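Local coordinates for hypothetical protein Rv2827c (Mycobacterium tuberculosis, PDB 1ZEL) that is of unknown function but probably binds DNA through a winged-helix domain and may be related to AbiEi-type antitoxins, at residues A[23-28]-A[36-41]; A[61-66]-A[76-81]; A[192-197]-A[262-267]; A[230-235]-A[249-254]. One frame throughout, in Å; residues are numbered along the deposited sequence.

Contact 1 (A[23-28]-A[36-41])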
loop_
_atom_site.group_PDB
_atom_site.type_symbol
_atom_site.label_atom_id
_atom_site.label_comp_id
_atom_site.label_asym_id
_atom_site.label_seq_id
_atom_site.Cartn_x
_atom_site.Cartn_y
_atom_site.Cartn_z
ATOM N N SER A 23 2.876 -31.469 -8.729
ATOM C CA SER A 23 3.123 -31.259 -10.168
ATOM C C SER A 23 2.083 -30.331 -10.779
ATOM O O SER A 23 2.394 -29.497 -11.638
ATOM C CB SER A 23 3.174 -32.590 -10.930
ATOM O OG SER A 23 4.440 -33.212 -10.732
ATOM N N GLY A 24 0.847 -30.455 -10.321
ATOM C CA GLY A 24 -0.231 -29.598 -10.815
ATOM C C GLY A 24 -0.066 -28.142 -10.404
ATOM O O GLY A 24 -0.350 -27.227 -11.194
ATOM N N LEU A 25 0.303 -27.929 -9.143
ATOM C CA LEU A 25 0.629 -26.593 -8.628
ATOM C C LEU A 25 1.874 -26.041 -9.327
ATOM O O LEU A 25 1.926 -24.861 -9.662
ATOM C CB LEU A 25 0.834 -26.651 -7.108
ATOM C CG LEU A 25 -0.468 -26.784 -6.296
ATOM C CD1 LEU A 25 -0.172 -27.165 -4.816
ATOM C CD2 LEU A 25 -1.286 -25.534 -6.370
ATOM N N ALA A 26 2.869 -26.902 -9.566
ATOM C CA ALA A 26 4.078 -26.486 -10.305
ATOM C C ALA A 26 3.746 -26.047 -11.757
ATOM O O ALA A 26 4.344 -25.089 -12.279
ATOM C CB ALA A 26 5.072 -27.614 -10.319
ATOM N N ARG A 27 2.797 -26.729 -12.403
ATOM C CA ARG A 27 2.375 -26.353 -13.759
ATOM C C ARG A 27 1.566 -25.044 -13.754
ATOM O O ARG A 27 1.744 -24.171 -14.624
ATOM C CB ARG A 27 1.544 -27.474 -14.432
ATOM C CG ARG A 27 2.350 -28.577 -15.126
ATOM C CD ARG A 27 1.454 -29.492 -15.975
ATOM N NE ARG A 27 0.234 -29.877 -15.254
ATOM C CZ ARG A 27 0.117 -30.948 -14.485
ATOM N NH1 ARG A 27 1.149 -31.788 -14.342
ATOM N NH2 ARG A 27 -1.043 -31.179 -13.861
ATOM N N ASP A 28 0.656 -24.934 -12.788
ATOM C CA ASP A 28 -0.352 -23.870 -12.796
ATOM C C ASP A 28 0.097 -22.588 -12.100
ATOM O O ASP A 28 -0.353 -21.484 -12.449
ATOM C CB ASP A 28 -1.648 -24.376 -12.138
ATOM C CG ASP A 28 -2.306 -25.490 -12.931
ATOM O OD1 ASP A 28 -1.908 -25.705 -14.092
ATOM O OD2 ASP A 28 -3.235 -26.130 -12.395
ATOM N N GLU A 36 -9.867 -24.700 -0.773
ATOM C CA GLU A 36 -10.775 -25.304 -1.735
ATOM C C GLU A 36 -10.031 -25.763 -2.973
ATOM O O GLU A 36 -10.366 -26.797 -3.551
ATOM C CB GLU A 36 -11.856 -24.303 -2.143
ATOM C CG GLU A 36 -12.827 -23.893 -1.017
ATOM C CD GLU A 36 -12.338 -22.707 -0.152
ATOM O OE1 GLU A 36 -11.148 -22.340 -0.194
ATOM O OE2 GLU A 36 -13.163 -22.138 0.585
ATOM N N ASP A 37 -9.047 -24.970 -3.404
ATOM C CA ASP A 37 -8.210 -25.300 -4.548
ATOM C C ASP A 37 -7.389 -26.549 -4.226
ATOM O O ASP A 37 -7.286 -27.478 -5.034
ATOM C CB ASP A 37 -7.295 -24.094 -4.879
ATOM C CG ASP A 37 -6.348 -24.341 -6.073
ATOM O OD1 ASP A 37 -6.600 -25.257 -6.885
ATOM O OD2 ASP A 37 -5.336 -23.598 -6.211
ATOM N N LEU A 38 -6.785 -26.585 -3.057
ATOM C CA LEU A 38 -6.032 -27.776 -2.672
ATOM C C LEU A 38 -6.929 -29.005 -2.548
ATOM O O LEU A 38 -6.548 -30.086 -3.001
ATOM C CB LEU A 38 -5.242 -27.550 -1.372
ATOM C CG LEU A 38 -4.181 -28.650 -1.316
ATOM C CD1 LEU A 38 -2.867 -28.177 -1.954
ATOM C CD2 LEU A 38 -4.001 -29.143 0.065
ATOM N N THR A 39 -8.112 -28.853 -1.941
ATOM C CA THR A 39 -9.068 -29.971 -1.799
ATOM C C THR A 39 -9.417 -30.602 -3.159
ATOM O O THR A 39 -9.428 -31.833 -3.298
ATOM C CB THR A 39 -10.388 -29.527 -1.077
ATOM O OG1 THR A 39 -10.076 -29.032 0.233
ATOM C CG2 THR A 39 -11.348 -30.683 -0.923
ATOM N N GLN A 40 -9.729 -29.758 -4.144
ATOM C CA GLN A 40 -10.055 -30.195 -5.485
ATOM C C GLN A 40 -8.862 -30.904 -6.140
ATOM O O GLN A 40 -9.030 -31.927 -6.784
ATOM C CB GLN A 40 -10.516 -28.994 -6.329
ATOM C CG GLN A 40 -10.757 -29.272 -7.818
ATOM C CD GLN A 40 -11.756 -30.376 -8.092
ATOM O OE1 GLN A 40 -12.512 -30.793 -7.206
ATOM N NE2 GLN A 40 -11.779 -30.850 -9.339
ATOM N N ARG A 41 -7.666 -30.361 -5.965
ATOM C CA ARG A 41 -6.458 -30.949 -6.542
ATOM C C ARG A 41 -6.145 -32.322 -5.903
ATOM O O ARG A 41 -5.680 -33.246 -6.574
ATOM C CB ARG A 41 -5.270 -30.014 -6.319
ATOM C CG ARG A 41 -5.335 -28.759 -7.182
ATOM C CD ARG A 41 -4.119 -27.861 -6.961
ATOM N NE ARG A 41 -4.181 -26.678 -7.824
ATOM C CZ ARG A 41 -3.744 -26.625 -9.083
ATOM N NH1 ARG A 41 -3.198 -27.681 -9.676
ATOM N NH2 ARG A 41 -3.841 -25.494 -9.760
#

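Contact 2 (A[61-66]-A[76-81])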
loop_
_atom_site.group_PDB
_atom_site.type_symbol
_atom_site.label_atom_id
_atom_site.label_comp_id
_atom_site.label_asym_id
_atom_site.label_seq_id
_atom_site.Cartn_x
_atom_site.Cartn_y
_atom_site.Cartn_z
ATOM N N ILE A 61 6.593 -30.369 5.181
ATOM C CA ILE A 61 7.683 -30.654 4.262
ATOM C C ILE A 61 8.083 -29.473 3.379
ATOM O O ILE A 61 9.119 -29.532 2.724
ATOM C CB ILE A 61 7.486 -31.970 3.452
ATOM C CG1 ILE A 61 6.364 -31.862 2.442
ATOM C CG2 ILE A 61 7.249 -33.148 4.383
ATOM C CD1 ILE A 61 6.134 -33.168 1.707
ATOM N N GLY A 62 7.278 -28.404 3.375
ATOM C CA GLY A 62 7.781 -27.096 2.911
ATOM C C GLY A 62 7.219 -26.583 1.608
ATOM O O GLY A 62 7.702 -25.568 1.076
ATOM N N TRP A 63 6.200 -27.275 1.092
ATOM C CA TRP A 63 5.610 -26.909 -0.198
ATOM C C TRP A 63 4.565 -25.809 -0.082
ATOM O O TRP A 63 4.399 -25.030 -1.001
ATOM C CB TRP A 63 4.999 -28.152 -0.880
ATOM C CG TRP A 63 6.053 -29.099 -1.437
ATOM C CD1 TRP A 63 6.429 -30.328 -0.926
ATOM C CD2 TRP A 63 6.872 -28.864 -2.586
ATOM N NE1 TRP A 63 7.430 -30.877 -1.722
ATOM C CE2 TRP A 63 7.718 -29.988 -2.739
ATOM C CE3 TRP A 63 6.981 -27.791 -3.502
ATOM C CZ2 TRP A 63 8.663 -30.077 -3.775
ATOM C CZ3 TRP A 63 7.919 -27.873 -4.535
ATOM C CH2 TRP A 63 8.766 -29.016 -4.658
ATOM N N LEU A 64 3.820 -25.795 1.030
ATOM C CA LEU A 64 2.812 -24.777 1.305
ATOM C C LEU A 64 3.239 -24.005 2.550
ATOM O O LEU A 64 3.668 -24.608 3.543
ATOM C CB LEU A 64 1.434 -25.458 1.575
ATOM C CG LEU A 64 0.789 -26.196 0.401
ATOM C CD1 LEU A 64 -0.579 -26.763 0.830
ATOM C CD2 LEU A 64 0.645 -25.296 -0.872
ATOM N N VAL A 65 3.123 -22.680 2.502
ATOM C CA VAL A 65 3.407 -21.837 3.666
ATOM C C VAL A 65 2.136 -21.060 3.968
ATOM O O VAL A 65 1.558 -20.407 3.062
ATOM C CB VAL A 65 4.576 -20.882 3.409
ATOM C CG1 VAL A 65 4.712 -19.846 4.544
ATOM C CG2 VAL A 65 5.889 -21.678 3.265
ATOM N N GLN A 66 1.679 -21.171 5.209
ATOM C CA GLN A 66 0.422 -20.551 5.610
ATOM C C GLN A 66 0.482 -19.036 5.434
ATOM O O GLN A 66 1.454 -18.380 5.852
ATOM C CB GLN A 66 0.051 -20.920 7.049
ATOM C CG GLN A 66 -1.391 -20.620 7.377
ATOM C CD GLN A 66 -1.799 -21.177 8.724
ATOM O OE1 GLN A 66 -1.401 -22.279 9.101
ATOM N NE2 GLN A 66 -2.613 -20.421 9.452
ATOM N N ILE A 76 5.410 -22.826 -2.733
ATOM C CA ILE A 76 6.778 -22.495 -3.058
ATOM C C ILE A 76 7.154 -23.464 -4.186
ATOM O O ILE A 76 7.155 -24.677 -3.985
ATOM C CB ILE A 76 7.732 -22.665 -1.840
ATOM C CG1 ILE A 76 7.090 -22.174 -0.519
ATOM C CG2 ILE A 76 9.118 -22.019 -2.122
ATOM C CD1 ILE A 76 6.632 -20.690 -0.508
ATOM N N PRO A 77 7.439 -22.925 -5.385
ATOM C CA PRO A 77 7.613 -23.740 -6.558
ATOM C C PRO A 77 8.898 -24.552 -6.548
ATOM O O PRO A 77 9.880 -24.135 -5.933
ATOM C CB PRO A 77 7.602 -22.728 -7.705
ATOM C CG PRO A 77 7.874 -21.411 -7.085
ATOM C CD PRO A 77 7.545 -21.484 -5.660
ATOM N N PRO A 78 8.908 -25.683 -7.273
ATOM C CA PRO A 78 10.123 -26.484 -7.336
ATOM C C PRO A 78 11.321 -25.637 -7.753
ATOM O O PRO A 78 11.203 -24.787 -8.633
ATOM C CB PRO A 78 9.805 -27.506 -8.418
ATOM C CG PRO A 78 8.305 -27.664 -8.298
ATOM C CD PRO A 78 7.825 -26.276 -8.074
ATOM N N GLY A 79 12.458 -25.891 -7.121
ATOM C CA GLY A 79 13.698 -25.208 -7.443
ATOM C C GLY A 79 13.885 -23.857 -6.769
ATOM O O GLY A 79 14.888 -23.191 -6.990
ATOM N N GLU A 80 12.912 -23.429 -5.969
ATOM C CA GLU A 80 13.022 -22.172 -5.249
ATOM C C GLU A 80 12.934 -22.361 -3.753
ATOM O O GLU A 80 12.183 -23.202 -3.253
ATOM C CB GLU A 80 11.945 -21.207 -5.733
ATOM C CG GLU A 80 12.064 -20.896 -7.222
ATOM C CD GLU A 80 13.347 -20.134 -7.574
ATOM O OE1 GLU A 80 13.990 -19.544 -6.679
ATOM O OE2 GLU A 80 13.725 -20.122 -8.749
ATOM N N ALA A 81 13.710 -21.568 -3.037
ATOM C CA ALA A 81 13.707 -21.626 -1.586
ATOM C C ALA A 81 12.648 -20.674 -0.999
ATOM O O ALA A 81 12.246 -20.817 0.159
ATOM C CB ALA A 81 15.134 -21.286 -1.041
#

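Contact 3 (A[192-197]-A[262-267])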
loop_
_atom_site.group_PDB
_atom_site.type_symbol
_atom_site.label_atom_id
_atom_site.label_comp_id
_atom_site.label_asym_id
_atom_site.label_seq_id
_atom_site.Cartn_x
_atom_site.Cartn_y
_atom_site.Cartn_z
ATOM N N THR A 192 -3.382 15.116 5.485
ATOM C CA THR A 192 -4.460 14.918 6.461
ATOM C C THR A 192 -3.935 14.297 7.742
ATOM O O THR A 192 -4.287 14.757 8.860
ATOM C CB THR A 192 -5.612 14.060 5.872
ATOM O OG1 THR A 192 -6.165 14.735 4.744
ATOM C CG2 THR A 192 -6.721 13.806 6.901
ATOM N N ARG A 193 -3.098 13.268 7.585
ATOM C CA ARG A 193 -2.572 12.529 8.733
ATOM C C ARG A 193 -1.084 12.257 8.519
ATOM O O ARG A 193 -0.726 11.171 8.119
ATOM C CB ARG A 193 -3.331 11.203 8.900
ATOM C CG ARG A 193 -4.739 11.392 9.514
ATOM C CD ARG A 193 -5.528 10.120 9.532
ATOM N NE ARG A 193 -6.958 10.400 9.475
ATOM C CZ ARG A 193 -7.911 9.498 9.689
ATOM N NH1 ARG A 193 -7.589 8.249 10.004
ATOM N NH2 ARG A 193 -9.186 9.852 9.596
ATOM N N PRO A 194 -0.229 13.263 8.754
ATOM C CA PRO A 194 1.200 13.064 8.519
ATOM C C PRO A 194 1.782 11.872 9.269
ATOM O O PRO A 194 2.746 11.294 8.805
ATOM C CB PRO A 194 1.825 14.376 8.993
ATOM C CG PRO A 194 0.706 15.389 8.874
ATOM C CD PRO A 194 -0.543 14.648 9.164
ATOM N N ALA A 195 1.183 11.484 10.399
ATOM C CA ALA A 195 1.728 10.401 11.240
ATOM C C ALA A 195 1.465 9.028 10.608
ATOM O O ALA A 195 2.121 8.031 10.971
ATOM C CB ALA A 195 1.137 10.461 12.686
ATOM N N SER A 196 0.549 8.993 9.631
ATOM C CA SER A 196 0.226 7.769 8.928
ATOM C C SER A 196 1.305 7.392 7.935
ATOM O O SER A 196 1.319 6.262 7.434
ATOM C CB SER A 196 -1.112 7.890 8.198
ATOM O OG SER A 196 -0.986 8.712 7.055
ATOM N N PHE A 197 2.214 8.327 7.663
ATOM C CA PHE A 197 3.254 8.101 6.666
ATOM C C PHE A 197 4.618 8.008 7.346
ATOM O O PHE A 197 4.966 8.852 8.178
ATOM C CB PHE A 197 3.228 9.217 5.626
ATOM C CG PHE A 197 4.188 9.009 4.490
ATOM C CD1 PHE A 197 3.827 8.258 3.368
ATOM C CD2 PHE A 197 5.425 9.620 4.509
ATOM C CE1 PHE A 197 4.727 8.099 2.291
ATOM C CE2 PHE A 197 6.329 9.459 3.458
ATOM C CZ PHE A 197 5.983 8.714 2.348
ATOM N N THR A 262 -1.888 25.741 12.235
ATOM C CA THR A 262 -1.698 24.298 12.300
ATOM C C THR A 262 -0.224 23.939 12.295
ATOM O O THR A 262 0.593 24.701 11.769
ATOM C CB THR A 262 -2.420 23.569 11.123
ATOM O OG1 THR A 262 -2.555 22.179 11.447
ATOM C CG2 THR A 262 -1.616 23.716 9.831
ATOM N N ARG A 263 0.116 22.803 12.908
ATOM C CA ARG A 263 1.485 22.296 12.869
ATOM C C ARG A 263 1.589 21.191 11.832
ATOM O O ARG A 263 0.670 20.390 11.676
ATOM C CB ARG A 263 1.913 21.767 14.241
ATOM C CG ARG A 263 2.253 22.835 15.266
ATOM C CD ARG A 263 2.664 22.188 16.601
ATOM N NE ARG A 263 2.950 23.164 17.655
ATOM C CZ ARG A 263 2.198 23.356 18.742
ATOM N NH1 ARG A 263 1.091 22.645 18.942
ATOM N NH2 ARG A 263 2.562 24.258 19.648
ATOM N N PHE A 264 2.705 21.168 11.118
ATOM C CA PHE A 264 3.011 20.109 10.186
ATOM C C PHE A 264 4.051 19.302 10.910
ATOM O O PHE A 264 5.194 19.712 10.998
ATOM C CB PHE A 264 3.575 20.645 8.858
ATOM C CG PHE A 264 3.343 19.708 7.691
ATOM C CD1 PHE A 264 3.013 20.192 6.444
ATOM C CD2 PHE A 264 3.428 18.324 7.865
ATOM C CE1 PHE A 264 2.773 19.314 5.376
ATOM C CE2 PHE A 264 3.186 17.448 6.807
ATOM C CZ PHE A 264 2.848 17.948 5.570
ATOM N N THR A 265 3.632 18.180 11.480
ATOM C CA THR A 265 4.479 17.406 12.374
ATOM C C THR A 265 3.956 15.966 12.433
ATOM O O THR A 265 2.763 15.738 12.261
ATOM C CB THR A 265 4.512 18.010 13.814
ATOM O OG1 THR A 265 5.511 17.333 14.592
ATOM C CG2 THR A 265 3.147 17.869 14.527
ATOM N N THR A 266 4.844 15.006 12.687
ATOM C CA THR A 266 4.401 13.625 12.926
ATOM C C THR A 266 4.201 13.361 14.419
ATOM O O THR A 266 3.584 12.353 14.822
ATOM C CB THR A 266 5.370 12.588 12.336
ATOM O OG1 THR A 266 6.704 12.901 12.737
ATOM C CG2 THR A 266 5.301 12.605 10.826
ATOM N N ALA A 267 4.729 14.283 15.227
ATOM C CA ALA A 267 4.627 14.261 16.679
ATOM C C ALA A 267 5.294 15.544 17.161
ATOM O O ALA A 267 6.517 15.685 17.079
ATOM C CB ALA A 267 5.333 13.011 17.281
#

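Contact 4 (A[230-235]-A[249-254])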
loop_
_atom_site.group_PDB
_atom_site.type_symbol
_atom_site.label_atom_id
_atom_site.label_comp_id
_atom_site.label_asym_id
_atom_site.label_seq_id
_atom_site.Cartn_x
_atom_site.Cartn_y
_atom_site.Cartn_z
ATOM N N ALA A 230 -5.849 19.900 7.007
ATOM C CA ALA A 230 -5.437 19.091 5.845
ATOM C C ALA A 230 -5.227 19.959 4.622
ATOM O O ALA A 230 -4.252 19.780 3.897
ATOM C CB ALA A 230 -6.467 17.992 5.552
ATOM N N TRP A 231 -6.143 20.918 4.419
ATOM C CA TRP A 231 -6.058 21.867 3.329
ATOM C C TRP A 231 -4.807 22.718 3.462
ATOM O O TRP A 231 -4.072 22.917 2.487
ATOM C CB TRP A 231 -7.291 22.780 3.338
ATOM C CG TRP A 231 -8.541 22.123 2.871
ATOM C CD1 TRP A 231 -9.354 21.297 3.590
ATOM C CD2 TRP A 231 -9.147 22.274 1.573
ATOM N NE1 TRP A 231 -10.441 20.918 2.814
ATOM C CE2 TRP A 231 -10.334 21.504 1.576
ATOM C CE3 TRP A 231 -8.799 22.993 0.416
ATOM C CZ2 TRP A 231 -11.182 21.427 0.452
ATOM C CZ3 TRP A 231 -9.629 22.912 -0.706
ATOM C CH2 TRP A 231 -10.803 22.118 -0.683
ATOM N N GLN A 232 -4.557 23.206 4.676
ATOM C CA GLN A 232 -3.342 24.000 4.954
ATOM C C GLN A 232 -2.087 23.212 4.626
ATOM O O GLN A 232 -1.204 23.699 3.898
ATOM C CB GLN A 232 -3.317 24.475 6.413
ATOM C CG GLN A 232 -4.429 25.471 6.737
ATOM C CD GLN A 232 -4.630 25.625 8.224
ATOM O OE1 GLN A 232 -5.481 24.965 8.800
ATOM N NE2 GLN A 232 -3.838 26.483 8.859
ATOM N N ARG A 233 -2.002 22.002 5.167
ATOM C CA ARG A 233 -0.849 21.151 4.912
ATOM C C ARG A 233 -0.682 20.742 3.456
ATOM O O ARG A 233 0.448 20.753 2.928
ATOM C CB ARG A 233 -0.832 19.955 5.862
ATOM C CG ARG A 233 -0.698 20.406 7.302
ATOM C CD ARG A 233 -0.275 19.297 8.210
ATOM N NE ARG A 233 -1.376 18.401 8.479
ATOM C CZ ARG A 233 -2.095 18.391 9.594
ATOM N NH1 ARG A 233 -1.853 19.256 10.571
ATOM N NH2 ARG A 233 -3.069 17.501 9.722
ATOM N N ALA A 234 -1.792 20.449 2.781
ATOM C CA ALA A 234 -1.721 20.041 1.370
ATOM C C ALA A 234 -1.251 21.194 0.515
ATOM O O ALA A 234 -0.472 21.017 -0.427
ATOM C CB ALA A 234 -3.098 19.551 0.878
ATOM N N SER A 235 -1.750 22.383 0.837
ATOM C CA SER A 235 -1.381 23.575 0.090
ATOM C C SER A 235 0.082 23.928 0.299
ATOM O O SER A 235 0.778 24.324 -0.651
ATOM C CB SER A 235 -2.290 24.750 0.436
ATOM O OG SER A 235 -3.630 24.394 0.191
ATOM N N ALA A 249 -3.910 28.999 -4.249
ATOM C CA ALA A 249 -5.197 28.871 -4.932
ATOM C C ALA A 249 -5.986 27.701 -4.364
ATOM O O ALA A 249 -7.210 27.784 -4.205
ATOM C CB ALA A 249 -5.008 28.690 -6.413
ATOM N N LEU A 250 -5.290 26.610 -4.058
ATOM C CA LEU A 250 -5.950 25.433 -3.500
ATOM C C LEU A 250 -6.482 25.798 -2.137
ATOM O O LEU A 250 -7.625 25.467 -1.792
ATOM C CB LEU A 250 -4.965 24.238 -3.408
ATOM C CG LEU A 250 -5.578 22.976 -2.770
ATOM C CD1 LEU A 250 -6.736 22.468 -3.627
ATOM C CD2 LEU A 250 -4.522 21.906 -2.546
ATOM N N LEU A 251 -5.665 26.508 -1.360
ATOM C CA LEU A 251 -6.073 26.824 0.016
ATOM C C LEU A 251 -7.300 27.718 0.017
ATOM O O LEU A 251 -8.174 27.571 0.872
ATOM C CB LEU A 251 -4.932 27.439 0.849
ATOM C CG LEU A 251 -5.212 27.651 2.351
ATOM C CD1 LEU A 251 -5.774 26.413 3.071
ATOM C CD2 LEU A 251 -3.993 28.130 3.056
ATOM N N ALA A 252 -7.385 28.612 -0.963
ATOM C CA ALA A 252 -8.540 29.489 -1.101
ATOM C C ALA A 252 -9.862 28.766 -1.375
ATOM O O ALA A 252 -10.931 29.370 -1.272
ATOM C CB ALA A 252 -8.268 30.551 -2.156
ATOM N N LYS A 253 -9.810 27.473 -1.696
ATOM C CA LYS A 253 -11.029 26.719 -2.037
ATOM C C LYS A 253 -11.582 25.886 -0.868
ATOM O O LYS A 253 -12.559 25.139 -1.029
ATOM C CB LYS A 253 -10.797 25.856 -3.280
ATOM C CG LYS A 253 -10.735 26.683 -4.579
ATOM C CD LYS A 253 -10.266 25.842 -5.756
ATOM C CE LYS A 253 -10.324 26.588 -7.091
ATOM N NZ LYS A 253 -9.069 27.386 -7.360
ATOM N N ARG A 254 -10.968 26.051 0.306
ATOM C CA ARG A 254 -11.365 25.338 1.530
ATOM C C ARG A 254 -12.785 25.737 1.900
ATOM O O ARG A 254 -13.270 26.803 1.478
ATOM C CB ARG A 254 -10.410 25.684 2.680
ATOM C CG ARG A 254 -10.416 27.173 3.052
ATOM C CD ARG A 254 -9.502 27.501 4.222
ATOM N NE ARG A 254 -9.636 28.887 4.659
ATOM C CZ ARG A 254 -9.157 29.937 4.005
ATOM N NH1 ARG A 254 -8.524 29.784 2.858
ATOM N NH2 ARG A 254 -9.327 31.157 4.496
#

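Contact 1 (A[23-28]-A[36-41])
R41 lies between L25 and D28, reaching back from helix 35-44 to helix 19-28 with its chain extended from CG to NE. L25 comes over one face of the guanidinium group, its CD2 methyl 3.4 Å from R41 NE and displaced toward the rim of the plane. D28 meets the same group at its edge. The carboxylate and guanidinium planes are 58° apart, and NH1 and NH2 both converge on a single oxygen instead of pairing with two. R41 NH2 donates to the anti lone pair of D28 OD2 at 2.8 Å, whereas R41 NH1 reaches D28 OD2 from above the carboxylate plane at 3.1 Å. The third nitrogen, R41 NE, turns to D37 OD1 one helical turn earlier, 3.0 Å away and tilted from the guanidinium plane. Beside this polar cluster, L25 CD1 touches L38 CD1 at 4.1 Å, the two leucines crossing at about a right angle, and both also pack on V33 of the short strand between the helices. Held by D28 at its NH1/NH2 end and by D37 at NE, the guanidinium is restrained in its rotation, and its charge probably offsets D28 across the helix pair and D37 on its own helix.

Contact 2 (A[61-66]-A[76-81])
With chi1 at -73°, CG of W63 stands beside its backbone N and anti to the carbonyl carbon, and the indole, although its CB starts away from segment 76-81, swings its six-membered ring back toward it. I76 has CG1 anti to its carbonyl carbon (chi1 -40°), and its next torsion brings CD1 to V65 CG2 at 4.0 Å. The indole meets the other segment along its edge: I76 O lies near the ring plane, 3.2 Å from W63 CE3, and P78 N is 3.6 Å from W63 CZ3. The pyrrolidine of P78 crosses the indole at about a right angle, P78 CG approaching W63 CZ3 at 3.8 Å. One backbone bond ties the segments, from I76 N to W63 O, 3.0 Å long and nearly straight at 167°. The far side of the indole is fixed by W63 NE1, which donates to R13 O, while R12 makes a cation-pi contact with the ring. P77 to E80 form a type II turn, and G62, with positive phi, is the C-prime residue of a Schellman motif ending helix 51-61. That helix, leading into the antiparallel hairpin 64-66 with 72-75, is consistent with the passage from recognition helix to wing in a winged-helix domain.

Contact 3 (A[192-197]-A[262-267])
A helix-terminating turn meets the edge of a small mixed sheet here: P194, just past helix 183-192, packs against F264 and the residues that follow strand 262-264, which is an outermost strand of its sheet. The proline ring comes obliquely at the phenyl group, P194 CG lying 3.8 Å from F264 CE2, while P194 CB rests 3.7 Å from T265 O. The phenyl is brought over by its first torsion, CG anti to the backbone N (chi1 -155°). Further along, the two backbones run close, and the methyl T266 CG2 sits 3.5 Å from P194 O. That carbonyl accepts a hydrogen bond from W200 NE1, and T266 touches the W200 side chain. A195 CB completes the join, 3.8 Å from T266 O. Each partner is braced internally. S196 OG donates to R193 O at 2.7 Å, in the carbonyl plane, and S196 N shares the same acceptor. Across from it, T265 OG1 accepts from A267 N at 3.2 Å. P194 also touches R233 of helix 228-240, which in turn packs on F264. The arrangement pairs a short 3-10 turn, residues 194 to 196, with an ST turn that follows the edge strand.

Contact 4 (A[230-235]-A[249-254])
R254 lies over one face of W231 through CA and CB, not its guanidinium: R254 CA stands 3.6 Å from the centroid of the six-membered ring, 9° off its normal, a CH-pi contact. The indole is directed by chi1 of -74°, with CG anti to the carbonyl carbon, and its edge faces L250 O, 3.4 Å from W231 CZ3. R254 has its CG wedged between its own N and carbonyl carbon (chi1 62°), and its extended chain then runs away from the indole. R254 NH1 returns to L251 O at 3.0 Å, which R254 N also uses from the opposite face of that carbonyl. These two bonds hold the type I turn, L251 to R254, that follows helix 244-251, the next helix in the chain after 228-240; R254 NH2 donates to E257 O. The two leucines both set CG anti to N, yet reach different partners: L251 CD1 rests 3.9 Å from W231 CB, whereas L250 CD1 is 4.1 Å from W231 CZ3 and L250 CD2 lies near A234 and S235. The hydroxyl S235 OG, 3.4 Å from L251 CB, turns back to donate to W231 O at 2.8 Å. L223 of helix 216-223 packs against both W231 and L250.

Overall arrangement
The contacts form two pairs on opposite sides of the chain's centre. Contacts 1 and 2, about 13 Å apart between centres, share what is probably the winged-helix region and touch directly through A26 with P78 and L38 with L64. Contacts 3 and 4, about 15 Å apart between centres, lie in the other half, where contact 4 is nested within the loop closed by contact 3 and R233 bonds to R263 O and, weakly, to T192 O. Contact 4 is the buried one; the other three are partly buried. Chemistry follows place: charges dominate contact 1, one backbone bond and an aromatic edge join contact 2, whereas contact 3 holds by apolar packing, and contact 4 adds a CH-pi contact.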